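Local coordinates for Chains: A (Unidentified, PDB 6ZM9), which cleaves S-adenosyl methionine as a phage-encoded SAM lyase, and is captured here with S-methyl-5'-thioadenosine bound, at residues G95-V109 and V117-E129. Residues are numbered along the deposited sequence; the frame is centred on the assembly and turned at random.
With PRO (proline), chain E; MTA (5'-deoxy-5'-methylthioadenosine), chain F; PO4 (phosphate ion), chain B.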
loop_
_atom_site.group_PDB
_atom_site.type_symbol
_atom_site.label_atom_id
_atom_site.label_comp_id
_atom_site.label_asym_id
_atom_site.label_seq_id
_atom_site.Cartn_x
_atom_site.Cartn_y
_atom_site.Cartn_z
ATOM N N GLY A 95 16.919 6.343 2.571
ATOM C CA GLY A 95 16.566 6.678 1.198
ATOM C C GLY A 95 17.750 7.176 0.387
ATOM O O GLY A 95 17.905 6.816 -0.784
ATOM N N LYS A 96 18.593 8.023 0.997
ATOM C CA LYS A 96 19.756 8.541 0.287
ATOM C C LYS A 96 20.722 7.426 -0.068
ATOM O O LYS A 96 21.264 7.400 -1.179
ATOM C CB LYS A 96 20.465 9.598 1.130
ATOM C CG LYS A 96 19.753 10.914 1.155
ATOM C CD LYS A 96 20.630 12.001 1.742
ATOM C CE LYS A 96 20.434 13.317 0.977
ATOM N NZ LYS A 96 21.704 14.057 0.684
ATOM N N GLU A 97 20.920 6.461 0.830
ATOM C CA GLU A 97 21.844 5.376 0.517
ATOM C C GLU A 97 21.250 4.423 -0.519
ATOM O O GLU A 97 21.969 3.932 -1.396
ATOM C CB GLU A 97 22.274 4.633 1.769
ATOM C CG GLU A 97 23.424 3.664 1.492
ATOM C CD GLU A 97 24.708 4.356 1.020
ATOM O OE1 GLU A 97 25.157 5.294 1.708
ATOM O OE2 GLU A 97 25.269 3.969 -0.040
ATOM N N LEU A 98 19.942 4.142 -0.441
ATOM C CA LEU A 98 19.310 3.317 -1.471
ATOM C C LEU A 98 19.446 3.951 -2.850
ATOM O O LEU A 98 19.674 3.248 -3.840
ATOM C CB LEU A 98 17.833 3.086 -1.139
ATOM C CG LEU A 98 17.584 2.131 0.030
ATOM C CD1 LEU A 98 16.131 2.230 0.471
ATOM C CD2 LEU A 98 17.971 0.695 -0.284
ATOM N N ARG A 99 19.307 5.280 -2.937
ATOM C CA ARG A 99 19.452 5.933 -4.233
ATOM C C ARG A 99 20.832 5.662 -4.824
ATOM O O ARG A 99 20.961 5.341 -6.008
ATOM C CB ARG A 99 19.223 7.446 -4.128
ATOM C CG ARG A 99 19.167 8.110 -5.520
ATOM C CD ARG A 99 19.870 9.443 -5.633
ATOM N NE ARG A 99 21.272 9.401 -5.222
ATOM C CZ ARG A 99 22.286 8.934 -5.955
ATOM N NH1 ARG A 99 22.096 8.439 -7.175
ATOM N NH2 ARG A 99 23.509 8.952 -5.444
ATOM N N GLU A 100 21.882 5.826 -4.010
ATOM C CA GLU A 100 23.236 5.554 -4.476
ATOM C C GLU A 100 23.406 4.082 -4.833
ATOM O O GLU A 100 23.955 3.736 -5.884
ATOM C CB GLU A 100 24.236 5.923 -3.382
ATOM C CG GLU A 100 25.649 5.439 -3.719
ATOM C CD GLU A 100 26.706 5.774 -2.680
ATOM O OE1 GLU A 100 26.582 6.806 -1.999
ATOM O OE2 GLU A 100 27.693 5.013 -2.545
ATOM N N ASP A 101 22.967 3.192 -3.938
ATOM C CA ASP A 101 23.278 1.779 -4.094
ATOM C C ASP A 101 22.637 1.203 -5.346
ATOM O O ASP A 101 23.161 0.247 -5.932
ATOM C CB ASP A 101 22.809 0.992 -2.872
ATOM C CG ASP A 101 23.549 1.379 -1.598
ATOM O OD1 ASP A 101 24.438 2.260 -1.640
ATOM O OD2 ASP A 101 23.208 0.814 -0.544
ATOM N N PHE A 102 21.484 1.736 -5.743
ATOM C CA PHE A 102 20.770 1.265 -6.922
ATOM C C PHE A 102 20.911 2.214 -8.103
ATOM O O PHE A 102 20.239 2.026 -9.118
ATOM C CB PHE A 102 19.341 0.884 -6.542
ATOM C CG PHE A 102 19.312 -0.294 -5.614
ATOM C CD1 PHE A 102 19.591 -1.559 -6.096
ATOM C CD2 PHE A 102 19.161 -0.131 -4.251
ATOM C CE1 PHE A 102 19.643 -2.646 -5.252
ATOM C CE2 PHE A 102 19.219 -1.234 -3.392
ATOM C CZ PHE A 102 19.456 -2.485 -3.898
ATOM N N LYS A 103 21.840 3.167 -8.022
ATOM C CA LYS A 103 22.210 4.003 -9.163
ATOM C C LYS A 103 21.006 4.752 -9.723
ATOM O O LYS A 103 20.867 4.913 -10.940
ATOM C CB LYS A 103 22.914 3.191 -10.251
ATOM C CG LYS A 103 24.177 2.511 -9.770
ATOM C CD LYS A 103 24.834 1.764 -10.917
ATOM C CE LYS A 103 26.125 1.096 -10.541
ATOM N NZ LYS A 103 26.673 0.391 -11.741
ATOM N N GLN A 104 20.136 5.216 -8.827
ATOM C CA GLN A 104 18.863 5.801 -9.224
ATOM C C GLN A 104 18.923 7.313 -9.400
ATOM O O GLN A 104 19.631 8.020 -8.683
ATOM C CB GLN A 104 17.792 5.481 -8.174
ATOM C CG GLN A 104 17.517 4.002 -8.051
ATOM C CD GLN A 104 16.889 3.469 -9.304
ATOM O OE1 GLN A 104 15.767 3.836 -9.647
ATOM N NE2 GLN A 104 17.607 2.610 -10.009
ATOM N N GLU A 105 18.103 7.808 -10.328
ATOM C CA GLU A 105 17.963 9.247 -10.505
ATOM C C GLU A 105 17.205 9.871 -9.343
ATOM O O GLU A 105 17.539 10.976 -8.896
ATOM C CB GLU A 105 17.253 9.596 -11.812
ATOM C CG GLU A 105 17.296 11.095 -12.065
ATOM C CD GLU A 105 16.573 11.531 -13.316
ATOM O OE1 GLU A 105 15.366 11.255 -13.459
ATOM O OE2 GLU A 105 17.224 12.182 -14.147
ATOM N N SER A 106 16.168 9.191 -8.856
ATOM C CA SER A 106 15.278 9.721 -7.829
ATOM C C SER A 106 14.758 8.583 -6.962
ATOM O O SER A 106 14.395 7.533 -7.501
ATOM C CB SER A 106 14.068 10.351 -8.532
ATOM O OG SER A 106 13.165 10.968 -7.634
ATOM N N VAL A 107 14.659 8.819 -5.651
ATOM C CA VAL A 107 13.961 7.957 -4.699
ATOM C C VAL A 107 12.958 8.845 -3.972
ATOM O O VAL A 107 13.301 9.956 -3.551
ATOM C CB VAL A 107 14.945 7.301 -3.711
ATOM C CG1 VAL A 107 14.249 6.705 -2.505
ATOM C CG2 VAL A 107 15.746 6.212 -4.419
ATOM N N ILE A 108 11.720 8.381 -3.819
ATOM C CA ILE A 108 10.695 9.150 -3.112
ATOM C C ILE A 108 10.547 8.616 -1.695
ATOM O O ILE A 108 10.436 7.401 -1.490
ATOM C CB ILE A 108 9.341 9.109 -3.849
ATOM C CG1 ILE A 108 9.461 9.788 -5.207
ATOM C CG2 ILE A 108 8.257 9.748 -2.981
ATOM C CD1 ILE A 108 8.258 9.547 -6.110
ATOM N N VAL A 109 10.512 9.527 -0.722
ATOM C CA VAL A 109 10.336 9.202 0.689
ATOM C C VAL A 109 9.138 9.986 1.210
ATOM O O VAL A 109 9.049 11.205 1.017
ATOM C CB VAL A 109 11.592 9.559 1.504
ATOM C CG1 VAL A 109 11.337 9.346 2.987
ATOM C CG2 VAL A 109 12.771 8.748 1.050
ATOM N N VAL A 117 0.683 13.001 6.543
ATOM C CA VAL A 117 1.971 13.196 5.889
ATOM C C VAL A 117 2.641 14.442 6.448
ATOM O O VAL A 117 2.092 15.549 6.385
ATOM C CB VAL A 117 1.822 13.287 4.366
ATOM C CG1 VAL A 117 3.159 13.584 3.741
ATOM C CG2 VAL A 117 1.256 11.994 3.821
ATOM N N GLN A 118 3.847 14.261 6.979
ATOM C CA GLN A 118 4.668 15.352 7.473
ATOM C C GLN A 118 5.550 15.927 6.378
ATOM O O GLN A 118 5.777 17.141 6.344
ATOM C CB GLN A 118 5.537 14.848 8.624
ATOM C CG GLN A 118 4.723 14.247 9.744
ATOM C CD GLN A 118 3.737 15.241 10.300
ATOM O OE1 GLN A 118 4.123 16.282 10.841
ATOM N NE2 GLN A 118 2.449 14.944 10.149
ATOM N N ASP A 119 6.053 15.069 5.490
ATOM C CA ASP A 119 6.969 15.481 4.444
ATOM C C ASP A 119 6.915 14.440 3.327
ATOM O O ASP A 119 6.841 13.239 3.599
ATOM C CB ASP A 119 8.432 15.555 4.942
ATOM C CG ASP A 119 8.591 16.155 6.358
ATOM O OD1 ASP A 119 8.698 17.403 6.463
ATOM O OD2 ASP A 119 8.701 15.375 7.344
ATOM N N VAL A 120 6.973 14.901 2.079
ATOM C CA VAL A 120 7.286 14.050 0.940
ATOM C C VAL A 120 8.541 14.639 0.322
ATOM O O VAL A 120 8.592 15.846 0.057
ATOM C CB VAL A 120 6.170 14.016 -0.113
ATOM C CG1 VAL A 120 6.571 13.129 -1.279
ATOM C CG2 VAL A 120 4.911 13.503 0.467
ATOM N N TYR A 121 9.549 13.802 0.131
ATOM C CA TYR A 121 10.827 14.215 -0.402
ATOM C C TYR A 121 11.099 13.446 -1.676
ATOM O O TYR A 121 10.820 12.245 -1.755
ATOM C CB TYR A 121 12.003 13.862 0.559
ATOM C CG TYR A 121 11.861 14.383 1.952
ATOM C CD1 TYR A 121 12.220 15.683 2.258
ATOM C CD2 TYR A 121 11.383 13.575 2.967
ATOM C CE1 TYR A 121 12.089 16.181 3.543
ATOM C CE2 TYR A 121 11.238 14.062 4.254
ATOM C CZ TYR A 121 11.597 15.368 4.544
ATOM O OH TYR A 121 11.468 15.870 5.821
ATOM N N SER A 122 11.660 14.130 -2.668
ATOM C CA SER A 122 12.324 13.466 -3.797
ATOM C C SER A 122 13.824 13.596 -3.579
ATOM O O SER A 122 14.323 14.720 -3.480
ATOM C CB SER A 122 11.881 14.075 -5.152
ATOM O OG SER A 122 12.335 13.254 -6.229
ATOM N N ILE A 123 14.505 12.472 -3.461
ATOM C CA ILE A 123 15.937 12.463 -3.250
ATOM C C ILE A 123 16.539 12.297 -4.624
ATOM O O ILE A 123 16.398 11.231 -5.235
ATOM C CB ILE A 123 16.375 11.335 -2.312
ATOM C CG1 ILE A 123 15.747 11.508 -0.947
ATOM C CG2 ILE A 123 17.901 11.332 -2.230
ATOM C CD1 ILE A 123 15.957 10.324 -0.012
ATOM N N THR A 124 17.171 13.347 -5.137
ATOM C CA THR A 124 17.505 13.430 -6.548
ATOM C C THR A 124 19.006 13.465 -6.733
ATOM O O THR A 124 19.708 14.228 -6.058
ATOM C CB THR A 124 16.853 14.666 -7.161
ATOM O OG1 THR A 124 15.439 14.569 -6.970
ATOM C CG2 THR A 124 17.143 14.742 -8.629
ATOM N N ALA A 125 19.481 12.661 -7.672
ATOM C CA ALA A 125 20.895 12.625 -7.986
ATOM C C ALA A 125 21.359 13.965 -8.539
ATOM O O ALA A 125 20.655 14.622 -9.309
ATOM C CB ALA A 125 21.132 11.548 -9.043
ATOM N N GLU A 126 22.579 14.349 -8.172
ATOM C CA GLU A 126 23.184 15.593 -8.624
ATOM C C GLU A 126 24.223 15.368 -9.720
ATOM O O GLU A 126 25.178 16.141 -9.849
ATOM C CB GLU A 126 23.774 16.343 -7.434
ATOM C CG GLU A 126 22.736 16.875 -6.453
ATOM C CD GLU A 126 23.383 17.541 -5.246
ATOM O OE1 GLU A 126 24.062 18.563 -5.411
ATOM O OE2 GLU A 126 23.277 17.030 -4.123
ATOM N N TRP A 127 24.042 14.322 -10.519
ATOM C CA TRP A 127 24.899 14.073 -11.662
ATOM C C TRP A 127 25.143 15.346 -12.463
ATOM O O TRP A 127 24.201 16.052 -12.841
ATOM C CB TRP A 127 24.221 13.038 -12.557
ATOM C CG TRP A 127 23.907 11.723 -11.882
ATOM C CD1 TRP A 127 24.619 11.105 -10.886
ATOM C CD2 TRP A 127 22.817 10.861 -12.188
ATOM N NE1 TRP A 127 24.017 9.910 -10.544
ATOM C CE2 TRP A 127 22.915 9.736 -11.342
ATOM C CE3 TRP A 127 21.762 10.921 -13.105
ATOM C CZ2 TRP A 127 21.994 8.698 -11.380
ATOM C CZ3 TRP A 127 20.850 9.886 -13.136
ATOM C CH2 TRP A 127 20.964 8.800 -12.276
ATOM N N TYR A 128 26.417 15.597 -12.770
ATOM C CA TYR A 128 26.807 16.851 -13.388
ATOM C C TYR A 128 26.216 16.954 -14.786
ATOM O O TYR A 128 26.278 15.998 -15.564
ATOM C CB TYR A 128 28.333 16.938 -13.504
ATOM C CG TYR A 128 28.742 18.304 -13.973
ATOM C CD1 TYR A 128 28.844 19.346 -13.078
ATOM C CD2 TYR A 128 28.952 18.573 -15.316
ATOM C CE1 TYR A 128 29.169 20.615 -13.486
ATOM C CE2 TYR A 128 29.282 19.857 -15.744
ATOM C CZ TYR A 128 29.389 20.873 -14.821
ATOM O OH TYR A 128 29.712 22.149 -15.237
ATOM N N GLU A 129 25.681 18.130 -15.119
ATOM C CA GLU A 129 25.138 18.409 -16.448
ATOM C C GLU A 129 25.810 19.662 -16.990
ATOM O O GLU A 129 25.722 20.723 -16.366
ATOM C CB GLU A 129 23.614 18.599 -16.359
ATOM C CG GLU A 129 22.878 17.384 -15.779
ATOM C CD GLU A 129 23.152 16.101 -16.557
ATOM O OE1 GLU A 129 23.565 16.196 -17.737
ATOM O OE2 GLU A 129 22.948 15.001 -15.989
HETATM N N PRO E . 14.573 3.955 -12.056
HETATM C CA PRO E . 15.156 4.541 -13.262
HETATM C C PRO E . 16.450 5.293 -13.006
HETATM O O PRO E . 17.307 5.391 -13.896
HETATM C CB PRO E . 14.083 5.534 -13.701
HETATM C CG PRO E . 13.311 5.823 -12.396
HETATM C CD PRO E . 13.802 4.959 -11.311
HETATM O OXT PRO E . 16.642 5.837 -11.921
HETATM C CS MTA F . 11.012 7.781 -8.145
HETATM S "S5'" MTA F . 11.078 6.618 -9.469
HETATM C "C5'" MTA F . 10.923 5.065 -8.568
HETATM C "C4'" MTA F . 9.510 4.543 -8.400
HETATM O "O4'" MTA F . 8.730 5.519 -7.690
HETATM C "C2'" MTA F . 7.281 4.288 -9.149
HETATM O "O2'" MTA F . 7.002 3.013 -8.592
HETATM C "C3'" MTA F . 8.718 4.264 -9.677
HETATM O "O3'" MTA F . 9.063 3.036 -10.295
HETATM C "C1'" MTA F . 7.364 5.358 -8.050
HETATM N N9 MTA F . 6.833 6.649 -8.462
HETATM C C8 MTA F . 7.463 7.654 -9.150
HETATM N N7 MTA F . 6.749 8.747 -9.286
HETATM C C5 MTA F . 5.555 8.437 -8.644
HETATM C C6 MTA F . 4.401 9.194 -8.363
HETATM N N6 MTA F . 4.243 10.481 -8.703
HETATM N N1 MTA F . 3.414 8.591 -7.656
HETATM C C2 MTA F . 3.585 7.323 -7.260
HETATM N N3 MTA F . 4.631 6.524 -7.446
HETATM C C4 MTA F . 5.594 7.141 -8.149
HETATM P P PO4 B . 25.537 6.888 -7.832
HETATM O O1 PO4 B . 24.567 7.657 -8.706
HETATM O O2 PO4 B . 26.888 7.030 -8.510
HETATM O O3 PO4 B . 25.557 7.507 -6.459
HETATM O O4 PO4 B . 25.120 5.429 -7.733
#
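Ile123 is the tightly packed centre of this contact: its CD1 lies 3.6 Å from Gly95 C on helix 84-101 and 3.7 Å from Val109 CG2. CG1 is anti to the carbonyl carbon (chi1 -62°), and an extended chi2 carries CD1 to the helix backbone at a glycine, where no side chain intervenes. In the backbone, paired bonds join Val107 to Ile123 and Val109 to Tyr121; Ile123 N to Val107 O, at 2.8 Å, is nearly straight (174°). One more bond, Ala125 N to Glu105 O, follows just past the last bridge, while Glu105 N turns to the bound proline.

The solvent side, around Trp127 and Arg99, is more exposed and relies partly on a bound ion. Ala125 CB sits 3.4 Å above the centre of the indole, whose six-membered end meets Glu105 obliquely, Trp127 CH2 to Glu105 CA 3.5 Å. Arg99 NH1 bonds Gln104 O within the guanidinium plane, fixing the rotation of the group, while NH1 and NH2 both grip a phosphate, probably from the crystallisation liquor, that Trp127 NE1 also binds (3.0 Å to O1).

The arrangement is an antiparallel beta hairpin backed by a helix, Ser106 and Ile108 lining the methylthioadenosine pocket (Ile108 CD1 to MTA N7 3.6 Å), Gln104 and Glu105 the proline site.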